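Local coordinates for folylpolyglutamate synthase (FolC) (Helicobacter pylori, PDB 6K8C), which probably catalyses the ATP-dependent addition of glutamate to dihydropteroate and of further glutamates to reduced folates, at residues A[272-277]-A[284-289]; A[290-295]-A[374-379]; A[310-315]-A[322-327]; A[83-88]-A[384-389]. All blocks are in the same frame, centred on the assembly; numbering follows the deposited sequence.

In the fold
Interactions 1, 2 and 3 all reach one sheet of the C-terminal, Mur-ligase-type domain. Interaction 1, the hairpin, and interaction 2 have centres about 6 Å apart and meet through neighbouring strands 282-285 and 373-376; Tyr376 of interaction 2 also accepts from the backbone N of Asn289. Interaction 3 lies about 7 Å from interaction 2, centre to centre, on the next strand, 308-312. Interaction 4 joins a loop of the ATPase-like middle domain to helix 379-390; its centre is about 12 Å from that of interaction 1, which Val84 and Phe85 touch. A bound citrate, probably from the crystallisation liquor, lies about 3 Å from the side chain of Arg274 and about 5 Å from that of Ser292.

Interaction 1: A[272-277]-A[284-289]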
loop_
_atom_site.group_PDB
_atom_site.type_symbol
_atom_site.label_atom_id
_atom_site.label_comp_id
_atom_site.label_asym_id
_atom_site.label_seq_id
_atom_site.Cartn_x
_atom_site.Cartn_y
_atom_site.Cartn_z
ATOM N N ILE A 272 9.274 -0.727 0.415
ATOM C CA ILE A 272 9.804 -0.896 -0.930
ATOM C C ILE A 272 9.044 0.009 -1.890
ATOM O O ILE A 272 7.811 0.103 -1.847
ATOM C CB ILE A 272 9.722 -2.374 -1.348
ATOM C CG1 ILE A 272 10.747 -3.199 -0.562
ATOM C CG2 ILE A 272 9.944 -2.528 -2.847
ATOM C CD1 ILE A 272 10.440 -4.692 -0.513
ATOM N N GLY A 273 9.783 0.691 -2.758
ATOM C CA GLY A 273 9.166 1.575 -3.721
ATOM C C GLY A 273 8.821 2.946 -3.194
ATOM O O GLY A 273 8.165 3.715 -3.903
ATOM N N ARG A 274 9.227 3.273 -1.971
ATOM C CA ARG A 274 9.036 4.595 -1.389
ATOM C C ARG A 274 10.410 5.181 -1.112
ATOM O O ARG A 274 11.152 4.648 -0.280
ATOM C CB ARG A 274 8.213 4.528 -0.098
ATOM C CG ARG A 274 6.708 4.436 -0.305
ATOM C CD ARG A 274 6.290 3.044 -0.751
ATOM N NE ARG A 274 4.859 2.827 -0.573
ATOM C CZ ARG A 274 4.263 1.642 -0.669
ATOM N NH1 ARG A 274 4.975 0.559 -0.946
ATOM N NH2 ARG A 274 2.954 1.543 -0.489
ATOM N N CYS A 275 10.753 6.261 -1.818
ATOM C CA CYS A 275 12.049 6.915 -1.662
ATOM C C CYS A 275 13.197 5.912 -1.789
ATOM O O CYS A 275 14.104 5.851 -0.956
ATOM C CB CYS A 275 12.111 7.650 -0.327
ATOM S SG CYS A 275 13.054 9.144 -0.405
ATOM N N GLU A 276 13.148 5.113 -2.848
ATOM C CA GLU A 276 14.039 3.972 -3.013
ATOM C C GLU A 276 15.070 4.256 -4.097
ATOM O O GLU A 276 14.711 4.603 -5.226
ATOM C CB GLU A 276 13.247 2.715 -3.364
ATOM C CG GLU A 276 14.119 1.475 -3.547
ATOM C CD GLU A 276 13.458 0.222 -3.019
ATOM O OE1 GLU A 276 13.755 -0.871 -3.541
ATOM O OE2 GLU A 276 12.641 0.330 -2.079
ATOM N N LEU A 277 16.344 4.109 -3.750
ATOM C CA LEU A 277 17.432 4.250 -4.714
ATOM C C LEU A 277 17.596 2.921 -5.432
ATOM O O LEU A 277 18.239 2.003 -4.918
ATOM C CB LEU A 277 18.723 4.658 -4.016
ATOM C CG LEU A 277 19.181 6.115 -4.077
ATOM C CD1 LEU A 277 20.605 6.231 -3.561
ATOM C CD2 LEU A 277 19.071 6.686 -5.484
ATOM N N ILE A 284 13.275 6.034 -7.000
ATOM C CA ILE A 284 11.960 5.539 -7.396
ATOM C C ILE A 284 10.982 5.740 -6.245
ATOM O O ILE A 284 11.307 5.457 -5.086
ATOM C CB ILE A 284 12.010 4.049 -7.801
ATOM C CG1 ILE A 284 12.736 3.880 -9.134
ATOM C CG2 ILE A 284 10.606 3.474 -7.903
ATOM C CD1 ILE A 284 12.477 2.539 -9.801
ATOM N N ASP A 285 9.778 6.212 -6.564
ATOM C CA ASP A 285 8.751 6.398 -5.548
ATOM C C ASP A 285 7.381 6.255 -6.189
ATOM O O ASP A 285 7.108 6.873 -7.222
ATOM C CB ASP A 285 8.888 7.761 -4.862
ATOM C CG ASP A 285 8.024 7.872 -3.621
ATOM O OD1 ASP A 285 6.796 8.045 -3.772
ATOM O OD2 ASP A 285 8.572 7.776 -2.503
ATOM N N VAL A 286 6.521 5.437 -5.567
ATOM C CA VAL A 286 5.204 5.147 -6.123
ATOM C C VAL A 286 4.152 6.176 -5.733
ATOM O O VAL A 286 2.977 6.004 -6.082
ATOM C CB VAL A 286 4.720 3.753 -5.685
ATOM C CG1 VAL A 286 5.649 2.680 -6.233
ATOM C CG2 VAL A 286 4.646 3.675 -4.162
ATOM N N GLY A 287 4.527 7.235 -5.025
ATOM C CA GLY A 287 3.542 8.179 -4.536
ATOM C C GLY A 287 3.062 9.163 -5.591
ATOM O O GLY A 287 3.563 9.225 -6.713
ATOM N N HIS A 288 2.042 9.937 -5.213
ATOM C CA HIS A 288 1.650 11.121 -5.985
ATOM C C HIS A 288 0.819 11.993 -5.043
ATOM O O HIS A 288 -0.405 11.865 -4.979
ATOM C CB HIS A 288 0.884 10.795 -7.249
ATOM C CG HIS A 288 0.761 11.964 -8.178
ATOM N ND1 HIS A 288 -0.082 13.026 -7.927
ATOM C CD2 HIS A 288 1.406 12.260 -9.332
ATOM C CE1 HIS A 288 0.035 13.916 -8.898
ATOM N NE2 HIS A 288 0.931 13.475 -9.762
ATOM N N ASN A 289 1.506 12.870 -4.318
ATOM C CA ASN A 289 0.902 13.673 -3.266
ATOM C C ASN A 289 1.785 14.877 -3.039
ATOM O O ASN A 289 3.013 14.763 -3.147
ATOM C CB ASN A 289 0.776 12.873 -1.962
ATOM C CG ASN A 289 -0.652 12.675 -1.538
ATOM O OD1 ASN A 289 -1.580 12.884 -2.321
ATOM N ND2 ASN A 289 -0.845 12.269 -0.288
#
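Glu276 and Ile284 face each other in the beta hairpin of strands 276-279 and 282-285, which borders the sheet of the C-terminal domain. They are an antiparallel hydrogen-bonded pair: Glu276 N gives a nearly straight bond to Ile284 O (2.9 Å, 171°), and Ile284 N returns one to Glu276 O at 2.7 Å. Ahead of this pair the chain of 272-277 leaves the regular strand geometry, and the Asp285 carboxylate, not a backbone carbonyl, takes the next amide. Cys275 N bonds to Asp285 OD2 at 2.7 Å, on the anti side of the carboxylate and 26° out of its plane. The reach comes from chi1 of Asp285 (-168°), which swings CG to the far side from its backbone N. The other oxygen, OD1, takes the backbone N of Gly287 at 2.7 Å, also on the anti side, closing an Asx turn; OD2 forms a salt bridge with Arg238 as well. One carboxylate therefore ties three parts of the chain together. Farther along, Val286 N lies almost on the line of the Gly273 C=O, 2.9 Å from Gly273 O, though its N-H is bent away from that line; Asp285 CA adds a CH...O contact to the same oxygen. Val286 CG2 rests 3.7 Å from Arg274 NE, against one guanidinium face near its rim. Arg274 NH1 bonds to Ile272 O in plane, and NH2 makes a weak hydrogen bond to a bound citrate, probably from the crystallisation liquor. This is the open end of an antiparallel hairpin at the sheet border, where strand 282-285 leaves through an Asx turn toward helix 290-303.

Interaction 2: A[290-295]-A[374-379]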
loop_
_atom_site.group_PDB
_atom_site.type_symbol
_atom_site.label_atom_id
_atom_site.label_comp_id
_atom_site.label_asym_id
_atom_site.label_seq_id
_atom_site.Cartn_x
_atom_site.Cartn_y
_atom_site.Cartn_z
ATOM N N PRO A 290 1.210 16.034 -2.708
ATOM C CA PRO A 290 2.053 17.154 -2.282
ATOM C C PRO A 290 2.969 16.777 -1.135
ATOM O O PRO A 290 4.122 17.223 -1.088
ATOM C CB PRO A 290 1.027 18.224 -1.875
ATOM C CG PRO A 290 -0.189 17.895 -2.670
ATOM C CD PRO A 290 -0.218 16.390 -2.735
ATOM N N HIS A 291 2.490 15.943 -0.210
ATOM C CA HIS A 291 3.316 15.574 0.933
ATOM C C HIS A 291 4.518 14.739 0.508
ATOM O O HIS A 291 5.647 14.992 0.947
ATOM C CB HIS A 291 2.485 14.820 1.971
ATOM C CG HIS A 291 3.215 14.587 3.253
ATOM N ND1 HIS A 291 3.259 15.524 4.263
ATOM C CD2 HIS A 291 3.960 13.539 3.678
ATOM C CE1 HIS A 291 3.986 15.056 5.263
ATOM N NE2 HIS A 291 4.423 13.854 4.932
ATOM N N SER A 292 4.303 13.724 -0.332
ATOM C CA SER A 292 5.443 12.926 -0.769
ATOM C C SER A 292 6.336 13.716 -1.714
ATOM O O SER A 292 7.557 13.547 -1.693
ATOM C CB SER A 292 4.981 11.621 -1.429
ATOM O OG SER A 292 4.081 11.847 -2.499
ATOM N N ALA A 293 5.754 14.597 -2.531
ATOM C CA ALA A 293 6.575 15.393 -3.438
ATOM C C ALA A 293 7.530 16.293 -2.667
ATOM O O ALA A 293 8.700 16.437 -3.043
ATOM C CB ALA A 293 5.685 16.211 -4.370
ATOM N N LYS A 294 7.054 16.897 -1.573
ATOM C CA LYS A 294 7.934 17.705 -0.737
ATOM C C LYS A 294 9.055 16.862 -0.148
ATOM O O LYS A 294 10.216 17.287 -0.124
ATOM C CB LYS A 294 7.130 18.383 0.372
ATOM C CG LYS A 294 6.220 19.496 -0.114
ATOM C CD LYS A 294 5.395 20.077 1.026
ATOM C CE LYS A 294 4.562 21.259 0.558
ATOM N NZ LYS A 294 3.530 21.648 1.561
ATOM N N ALA A 295 8.727 15.656 0.323
ATOM C CA ALA A 295 9.743 14.792 0.916
ATOM C C ALA A 295 10.758 14.332 -0.123
ATOM O O ALA A 295 11.950 14.195 0.181
ATOM C CB ALA A 295 9.078 13.588 1.579
ATOM N N LEU A 374 14.447 10.938 -10.893
ATOM C CA LEU A 374 13.382 10.501 -10.001
ATOM C C LEU A 374 12.256 9.928 -10.850
ATOM O O LEU A 374 11.763 10.598 -11.765
ATOM C CB LEU A 374 12.854 11.651 -9.129
ATOM C CG LEU A 374 11.555 11.362 -8.353
ATOM C CD1 LEU A 374 11.734 10.200 -7.385
ATOM C CD2 LEU A 374 11.053 12.608 -7.607
ATOM N N VAL A 375 11.874 8.686 -10.564
ATOM C CA VAL A 375 10.723 8.038 -11.179
ATOM C C VAL A 375 9.575 8.127 -10.182
ATOM O O VAL A 375 9.697 7.656 -9.047
ATOM C CB VAL A 375 11.035 6.577 -11.548
ATOM C CG1 VAL A 375 9.783 5.865 -12.054
ATOM C CG2 VAL A 375 12.159 6.521 -12.582
ATOM N N TYR A 376 8.465 8.739 -10.591
ATOM C CA TYR A 376 7.452 9.161 -9.635
ATOM C C TYR A 376 6.079 9.191 -10.288
ATOM O O TYR A 376 5.935 9.585 -11.449
ATOM C CB TYR A 376 7.803 10.549 -9.087
ATOM C CG TYR A 376 6.900 11.099 -8.014
ATOM C CD1 TYR A 376 6.720 10.432 -6.811
ATOM C CD2 TYR A 376 6.267 12.323 -8.182
ATOM C CE1 TYR A 376 5.906 10.962 -5.813
ATOM C CE2 TYR A 376 5.454 12.854 -7.197
ATOM C CZ TYR A 376 5.279 12.173 -6.014
ATOM O OH TYR A 376 4.474 12.714 -5.028
ATOM N N GLY A 377 5.066 8.781 -9.529
ATOM C CA GLY A 377 3.709 9.054 -9.958
ATOM C C GLY A 377 2.656 8.061 -9.510
ATOM O O GLY A 377 1.517 8.452 -9.230
ATOM N N SER A 378 3.020 6.782 -9.450
ATOM C CA SER A 378 2.076 5.711 -9.152
ATOM C C SER A 378 2.856 4.412 -9.051
ATOM O O SER A 378 4.032 4.340 -9.417
ATOM C CB SER A 378 0.997 5.578 -10.228
ATOM O OG SER A 378 1.567 5.547 -11.532
ATOM N N PHE A 379 2.184 3.381 -8.531
ATOM C CA PHE A 379 2.708 2.029 -8.666
ATOM C C PHE A 379 2.896 1.688 -10.135
ATOM O O PHE A 379 3.884 1.055 -10.523
ATOM C CB PHE A 379 1.765 1.014 -8.007
ATOM C CG PHE A 379 1.996 0.816 -6.529
ATOM C CD1 PHE A 379 1.426 1.679 -5.609
ATOM C CD2 PHE A 379 2.760 -0.243 -6.063
ATOM C CE1 PHE A 379 1.616 1.500 -4.255
ATOM C CE2 PHE A 379 2.957 -0.429 -4.699
ATOM C CZ PHE A 379 2.382 0.450 -3.795
#
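Two torsions bring the hydroxyls of Ser292 and Tyr376 together. With CG of Tyr376 opposite its backbone N (chi1 -176°), the ring reaches from strand 373-376 across to the first turn of helix 290-303. On the helix, Ser292 turns its OG between its own backbone N and carbonyl carbon (chi1 55°), which sets it at the ring's edge, close to the ring plane. Ser292 OG and Tyr376 OH are hydrogen-bonded at 2.7 Å. Beside them the methyl group of Ala293 packs on the same end of the ring: its CB is 3.8 Å from Tyr376 OH and 4.4 Å from Tyr376 CZ. Asn289, the N-cap residue of the helix, closes the network, since its backbone N bonds to Tyr376 OH and its backbone O to Ser292 OG. On its way across, the Tyr376 ring passes Leu296 of the same helix, Leu310 and Val323. Both hydroxyls are thus buried yet each has two polar partners, so the helix start is tied to the strand by directional bonds, and the positive helix end would be expected to polarise the phenol oxygen slightly.

Interaction 3: A[310-315]-A[322-327]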
loop_
_atom_site.group_PDB
_atom_site.type_symbol
_atom_site.label_atom_id
_atom_site.label_comp_id
_atom_site.label_asym_id
_atom_site.label_seq_id
_atom_site.Cartn_x
_atom_site.Cartn_y
_atom_site.Cartn_z
ATOM N N LEU A 310 12.995 14.324 -14.030
ATOM C CA LEU A 310 11.825 13.628 -13.509
ATOM C C LEU A 310 11.237 12.721 -14.584
ATOM O O LEU A 310 10.960 13.173 -15.699
ATOM C CB LEU A 310 10.768 14.629 -13.031
ATOM C CG LEU A 310 9.518 14.016 -12.398
ATOM C CD1 LEU A 310 9.862 13.350 -11.071
ATOM C CD2 LEU A 310 8.448 15.081 -12.195
ATOM N N ILE A 311 11.052 11.446 -14.247
ATOM C CA ILE A 311 10.339 10.492 -15.092
ATOM C C ILE A 311 8.960 10.301 -14.479
ATOM O O ILE A 311 8.841 9.850 -13.334
ATOM C CB ILE A 311 11.101 9.159 -15.202
ATOM C CG1 ILE A 311 12.431 9.377 -15.924
ATOM C CG2 ILE A 311 10.271 8.111 -15.940
ATOM C CD1 ILE A 311 13.447 8.263 -15.704
ATOM N N TYR A 312 7.914 10.652 -15.226
ATOM C CA TYR A 312 6.656 11.001 -14.581
ATOM C C TYR A 312 5.453 10.686 -15.458
ATOM O O TYR A 312 5.479 10.890 -16.676
ATOM C CB TYR A 312 6.653 12.499 -14.226
ATOM C CG TYR A 312 5.367 13.019 -13.616
ATOM C CD1 TYR A 312 5.148 12.949 -12.245
ATOM C CD2 TYR A 312 4.379 13.591 -14.409
ATOM C CE1 TYR A 312 3.974 13.429 -11.680
ATOM C CE2 TYR A 312 3.204 14.069 -13.855
ATOM C CZ TYR A 312 3.007 13.987 -12.490
ATOM O OH TYR A 312 1.840 14.462 -11.934
ATOM N N ASN A 313 4.399 10.196 -14.812
ATOM C CA ASN A 313 3.038 10.270 -15.322
ATOM C C ASN A 313 2.115 10.205 -14.114
ATOM O O ASN A 313 2.555 9.936 -12.995
ATOM C CB ASN A 313 2.737 9.154 -16.330
ATOM C CG ASN A 313 1.819 9.617 -17.451
ATOM O OD1 ASN A 313 1.062 10.577 -17.294
ATOM N ND2 ASN A 313 1.876 8.930 -18.586
ATOM N N CYS A 314 0.827 10.461 -14.332
ATOM C CA CYS A 314 -0.102 10.417 -13.209
ATOM C C CYS A 314 -1.509 10.110 -13.702
ATOM O O CYS A 314 -1.814 10.202 -14.892
ATOM C CB CYS A 314 -0.080 11.727 -12.418
ATOM S SG CYS A 314 -0.919 13.090 -13.233
ATOM N N TYR A 315 -2.363 9.737 -12.754
ATOM C CA TYR A 315 -3.761 9.468 -13.040
ATOM C C TYR A 315 -4.529 10.783 -13.175
ATOM O O TYR A 315 -4.048 11.855 -12.792
ATOM C CB TYR A 315 -4.366 8.586 -11.944
ATOM C CG TYR A 315 -3.848 7.164 -11.960
ATOM C CD1 TYR A 315 -3.995 6.362 -13.087
ATOM C CD2 TYR A 315 -3.198 6.627 -10.850
ATOM C CE1 TYR A 315 -3.519 5.062 -13.109
ATOM C CE2 TYR A 315 -2.720 5.328 -10.863
ATOM C CZ TYR A 315 -2.883 4.551 -11.993
ATOM O OH TYR A 315 -2.404 3.260 -12.006
ATOM N N LEU A 322 0.099 20.902 -8.806
ATOM C CA LEU A 322 0.734 21.226 -7.534
ATOM C C LEU A 322 1.962 20.356 -7.290
ATOM O O LEU A 322 2.999 20.846 -6.826
ATOM C CB LEU A 322 -0.274 21.065 -6.398
ATOM C CG LEU A 322 0.218 21.417 -4.993
ATOM C CD1 LEU A 322 0.895 22.777 -4.998
ATOM C CD2 LEU A 322 -0.937 21.379 -3.999
ATOM N N VAL A 323 1.866 19.065 -7.607
ATOM C CA VAL A 323 2.987 18.156 -7.378
ATOM C C VAL A 323 4.193 18.581 -8.207
ATOM O O VAL A 323 5.321 18.656 -7.704
ATOM C CB VAL A 323 2.559 16.710 -7.680
ATOM C CG1 VAL A 323 3.762 15.848 -8.015
ATOM C CG2 VAL A 323 1.780 16.146 -6.497
ATOM N N LEU A 324 3.968 18.894 -9.487
ATOM C CA LEU A 324 5.064 19.334 -10.342
ATOM C C LEU A 324 5.588 20.702 -9.923
ATOM O O LEU A 324 6.789 20.978 -10.049
ATOM C CB LEU A 324 4.609 19.353 -11.802
ATOM C CG LEU A 324 4.255 17.969 -12.358
ATOM C CD1 LEU A 324 3.446 18.081 -13.639
ATOM C CD2 LEU A 324 5.521 17.157 -12.587
ATOM N N GLU A 325 4.707 21.583 -9.438
ATOM C CA GLU A 325 5.166 22.873 -8.933
ATOM C C GLU A 325 6.069 22.696 -7.718
ATOM O O GLU A 325 7.077 23.399 -7.573
ATOM C CB GLU A 325 3.969 23.760 -8.590
ATOM C CG GLU A 325 4.355 25.171 -8.191
ATOM C CD GLU A 325 3.168 25.987 -7.711
ATOM O OE1 GLU A 325 2.532 25.592 -6.707
ATOM O OE2 GLU A 325 2.870 27.022 -8.342
ATOM N N ILE A 326 5.729 21.753 -6.841
ATOM C CA ILE A 326 6.563 21.482 -5.671
ATOM C C ILE A 326 7.924 20.937 -6.094
ATOM O O ILE A 326 8.963 21.311 -5.533
ATOM C CB ILE A 326 5.828 20.520 -4.717
ATOM C CG1 ILE A 326 4.701 21.262 -3.986
ATOM C CG2 ILE A 326 6.799 19.875 -3.730
ATOM C CD1 ILE A 326 3.602 20.347 -3.478
ATOM N N LEU A 327 7.945 20.060 -7.101
ATOM C CA LEU A 327 9.197 19.432 -7.505
ATOM C C LEU A 327 10.045 20.333 -8.392
ATOM O O LEU A 327 11.269 20.173 -8.424
ATOM C CB LEU A 327 8.921 18.112 -8.231
ATOM C CG LEU A 327 8.393 16.990 -7.335
ATOM C CD1 LEU A 327 7.788 15.861 -8.160
ATOM C CD2 LEU A 327 9.520 16.478 -6.454
#
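Leu324 of helix 320-327 meets Tyr312 and Leu310 of strand 308-312. Its CB sets off at a slant to the strand, and a chi1 of -64°, which leaves CG beside the backbone N, swings the branch in toward the sheet. CG comes within 4.2 Å of Tyr312 CZ. From there the two methyls divide the work: CD1 touches Tyr312 CE2 at 4.0 Å, while CD2 sits over the middle of the Tyr312 ring, 3.9 Å from its centroid and only 5° off the normal, a CH-pi contact. The same CD2 also presses on Leu310 CD2 at 3.6 Å. Beside them Leu327 CD1 adds a looser touch to Leu310 CD2 at 4.2 Å, the two leucines crossing at about a right angle, and Val323 CG1 approaches Tyr312 CE1 obliquely at 4.4 Å. The phenol end of Tyr312 runs on past the leucines, where its OH is hydrogen-bonded with His288 NE2. The short strand and helix segments run nearly antiparallel, at 170° with axes 11.9 Å apart, as expected in a beta-alpha-beta crossover that goes on to the parallel neighbouring strand 331-336. Leu324 also packs on Leu354 and Leu357 of helix 347-357, whereas Ile326 lies against the start of helix 290-303.

Interaction 4: A[83-88]-A[384-389]; sequences HVFEFR and AFYKRY
The rings of Phe85 and Tyr386 meet edge to face. Phe85 presents its edge: CD1 stands 3.4 Å above the plane of the Tyr386 ring, over its centre, and lies 3.5 Å from Tyr386 CG. The centroids are 4.8 Å apart and the planes stand at 78°, so this is a T-shaped pair. One face of the Phe85 ring is taken by its own neighbour, as Val84 CG1 sits over the ring centre. Phe85 CB adds to the contact by approaching Tyr386 CE2 at 4.0 Å. Tyr386 projects from helix 379-390: a fully extended chi1 (-180°) carries its ring toward the loop, and chi2 (61°) turns the face to the Phe85 edge. The Phe85 side chain also touches Ile272, Glu276, Leu278 and Ile284 of the C-terminal domain. Within the loop, the Glu89 carboxylate accepts from the backbone N of Val84, Phe85 and Glu86. Between the two segments the contact is dispersion plus the weak electrostatic pull of the CD1 C-H on the pi face; a directional bond between the middle and C-terminal domains is next door, where Val84 O receives Asn383 ND2 of the helix.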
loop_
_atom_site.group_PDB
_atom_site.type_symbol
_atom_site.label_atom_id
_atom_site.label_comp_id
_atom_site.label_asym_id
_atom_site.label_seq_id
_atom_site.Cartn_x
_atom_site.Cartn_y
_atom_site.Cartn_z
ATOM N N HIS A 83 2.356 -4.661 -6.030
ATOM C CA HIS A 83 3.786 -4.707 -5.784
ATOM C C HIS A 83 4.498 -3.789 -6.766
ATOM O O HIS A 83 3.950 -3.405 -7.802
ATOM C CB HIS A 83 4.332 -6.141 -5.877
ATOM C CG HIS A 83 4.179 -6.768 -7.228
ATOM N ND1 HIS A 83 3.148 -7.629 -7.535
ATOM C CD2 HIS A 83 4.945 -6.685 -8.341
ATOM C CE1 HIS A 83 3.275 -8.036 -8.786
ATOM N NE2 HIS A 83 4.359 -7.479 -9.297
ATOM N N VAL A 84 5.725 -3.417 -6.413
ATOM C CA VAL A 84 6.527 -2.533 -7.252
ATOM C C VAL A 84 7.391 -3.359 -8.193
ATOM O O VAL A 84 7.301 -3.223 -9.418
ATOM C CB VAL A 84 7.404 -1.599 -6.402
ATOM C CG1 VAL A 84 8.243 -0.707 -7.307
ATOM C CG2 VAL A 84 6.545 -0.771 -5.458
ATOM N N PHE A 85 8.242 -4.208 -7.623
ATOM C CA PHE A 85 9.211 -4.983 -8.384
ATOM C C PHE A 85 8.872 -6.463 -8.447
ATOM O O PHE A 85 8.870 -7.040 -9.536
ATOM C CB PHE A 85 10.617 -4.806 -7.790
ATOM C CG PHE A 85 11.018 -3.368 -7.597
ATOM C CD1 PHE A 85 11.341 -2.572 -8.685
ATOM C CD2 PHE A 85 11.075 -2.815 -6.328
ATOM C CE1 PHE A 85 11.713 -1.248 -8.512
ATOM C CE2 PHE A 85 11.447 -1.490 -6.148
ATOM C CZ PHE A 85 11.765 -0.707 -7.245
ATOM N N GLU A 86 8.590 -7.098 -7.307
ATOM C CA GLU A 86 8.340 -8.534 -7.262
ATOM C C GLU A 86 7.037 -8.818 -6.536
ATOM O O GLU A 86 6.665 -8.109 -5.595
ATOM C CB GLU A 86 9.458 -9.311 -6.548
ATOM C CG GLU A 86 10.868 -9.008 -7.000
ATOM C CD GLU A 86 11.888 -9.428 -5.960
ATOM O OE1 GLU A 86 11.738 -10.533 -5.396
ATOM O OE2 GLU A 86 12.831 -8.656 -5.701
ATOM N N PHE A 87 6.372 -9.894 -6.966
ATOM C CA PHE A 87 5.124 -10.334 -6.342
ATOM C C PHE A 87 5.286 -10.578 -4.845
ATOM O O PHE A 87 4.367 -10.309 -4.063
ATOM C CB PHE A 87 4.627 -11.613 -7.035
ATOM C CG PHE A 87 3.350 -12.174 -6.457
ATOM C CD1 PHE A 87 2.125 -11.598 -6.754
ATOM C CD2 PHE A 87 3.376 -13.286 -5.630
ATOM C CE1 PHE A 87 0.948 -12.110 -6.232
ATOM C CE2 PHE A 87 2.198 -13.809 -5.103
ATOM C CZ PHE A 87 0.983 -13.217 -5.404
ATOM N N ARG A 88 6.440 -11.101 -4.420
ATOM C CA ARG A 88 6.559 -11.486 -3.016
ATOM C C ARG A 88 6.606 -10.291 -2.067
ATOM O O ARG A 88 6.520 -10.498 -0.853
ATOM C CB ARG A 88 7.787 -12.373 -2.797
ATOM C CG ARG A 88 9.119 -11.671 -2.950
ATOM C CD ARG A 88 10.234 -12.700 -3.062
ATOM N NE ARG A 88 11.554 -12.085 -2.984
ATOM C CZ ARG A 88 12.398 -12.255 -1.972
ATOM N NH1 ARG A 88 13.578 -11.653 -1.989
ATOM N NH2 ARG A 88 12.064 -13.028 -0.947
ATOM N N ALA A 384 6.095 0.061 -14.537
ATOM C CA ALA A 384 6.301 0.117 -15.982
ATOM C C ALA A 384 7.701 0.611 -16.323
ATOM O O ALA A 384 8.317 0.129 -17.282
ATOM C CB ALA A 384 5.241 1.003 -16.636
ATOM N N PHE A 385 8.222 1.576 -15.560
ATOM C CA PHE A 385 9.616 1.967 -15.740
ATOM C C PHE A 385 10.546 0.792 -15.482
ATOM O O PHE A 385 11.510 0.569 -16.223
ATOM C CB PHE A 385 9.991 3.116 -14.804
ATOM C CG PHE A 385 11.469 3.375 -14.764
ATOM C CD1 PHE A 385 12.071 4.139 -15.748
ATOM C CD2 PHE A 385 12.264 2.813 -13.776
ATOM C CE1 PHE A 385 13.433 4.368 -15.732
ATOM C CE2 PHE A 385 13.626 3.035 -13.758
ATOM C CZ PHE A 385 14.212 3.813 -14.735
ATOM N N TYR A 386 10.292 0.054 -14.401
ATOM C CA TYR A 386 11.196 -1.018 -13.997
ATOM C C TYR A 386 11.288 -2.099 -15.066
ATOM O O TYR A 386 12.360 -2.677 -15.284
ATOM C CB TYR A 386 10.730 -1.618 -12.672
ATOM C CG TYR A 386 11.614 -2.735 -12.177
ATOM C CD1 TYR A 386 12.957 -2.510 -11.899
ATOM C CD2 TYR A 386 11.108 -4.013 -11.984
ATOM C CE1 TYR A 386 13.771 -3.527 -11.442
ATOM C CE2 TYR A 386 11.917 -5.040 -11.529
ATOM C CZ TYR A 386 13.247 -4.792 -11.259
ATOM O OH TYR A 386 14.060 -5.808 -10.806
ATOM N N LYS A 387 10.176 -2.387 -15.741
ATOM C CA LYS A 387 10.192 -3.396 -16.796
ATOM C C LYS A 387 11.032 -2.933 -17.980
ATOM O O LYS A 387 11.856 -3.693 -18.503
ATOM C CB LYS A 387 8.764 -3.720 -17.233
ATOM C CG LYS A 387 8.069 -4.743 -16.347
ATOM C CD LYS A 387 6.658 -4.298 -15.999
ATOM C CE LYS A 387 5.674 -5.452 -16.074
ATOM N NZ LYS A 387 4.301 -4.984 -16.422
ATOM N N ARG A 388 10.845 -1.683 -18.409
ATOM C CA ARG A 388 11.644 -1.147 -19.506
ATOM C C ARG A 388 13.109 -1.036 -19.111
ATOM O O ARG A 388 14.002 -1.294 -19.928
ATOM C CB ARG A 388 11.090 0.211 -19.937
ATOM C CG ARG A 388 9.626 0.160 -20.364
ATOM C CD ARG A 388 9.090 1.518 -20.800
ATOM N NE ARG A 388 9.991 2.213 -21.714
ATOM C CZ ARG A 388 9.745 3.411 -22.235
ATOM N NH1 ARG A 388 10.621 3.972 -23.059
ATOM N NH2 ARG A 388 8.621 4.048 -21.934
ATOM N N TYR A 389 13.372 -0.667 -17.856
ATOM C CA TYR A 389 14.739 -0.611 -17.347
ATOM C C TYR A 389 15.361 -2.001 -17.290
ATOM O O TYR A 389 16.561 -2.164 -17.547
ATOM C CB TYR A 389 14.732 0.040 -15.966
ATOM C CG TYR A 389 16.058 0.077 -15.248
ATOM C CD1 TYR A 389 17.035 0.997 -15.598
ATOM C CD2 TYR A 389 16.320 -0.788 -14.194
ATOM C CE1 TYR A 389 18.245 1.044 -14.933
ATOM C CE2 TYR A 389 17.528 -0.751 -13.523
ATOM C CZ TYR A 389 18.485 0.169 -13.895
ATOM O OH TYR A 389 19.690 0.213 -13.230
#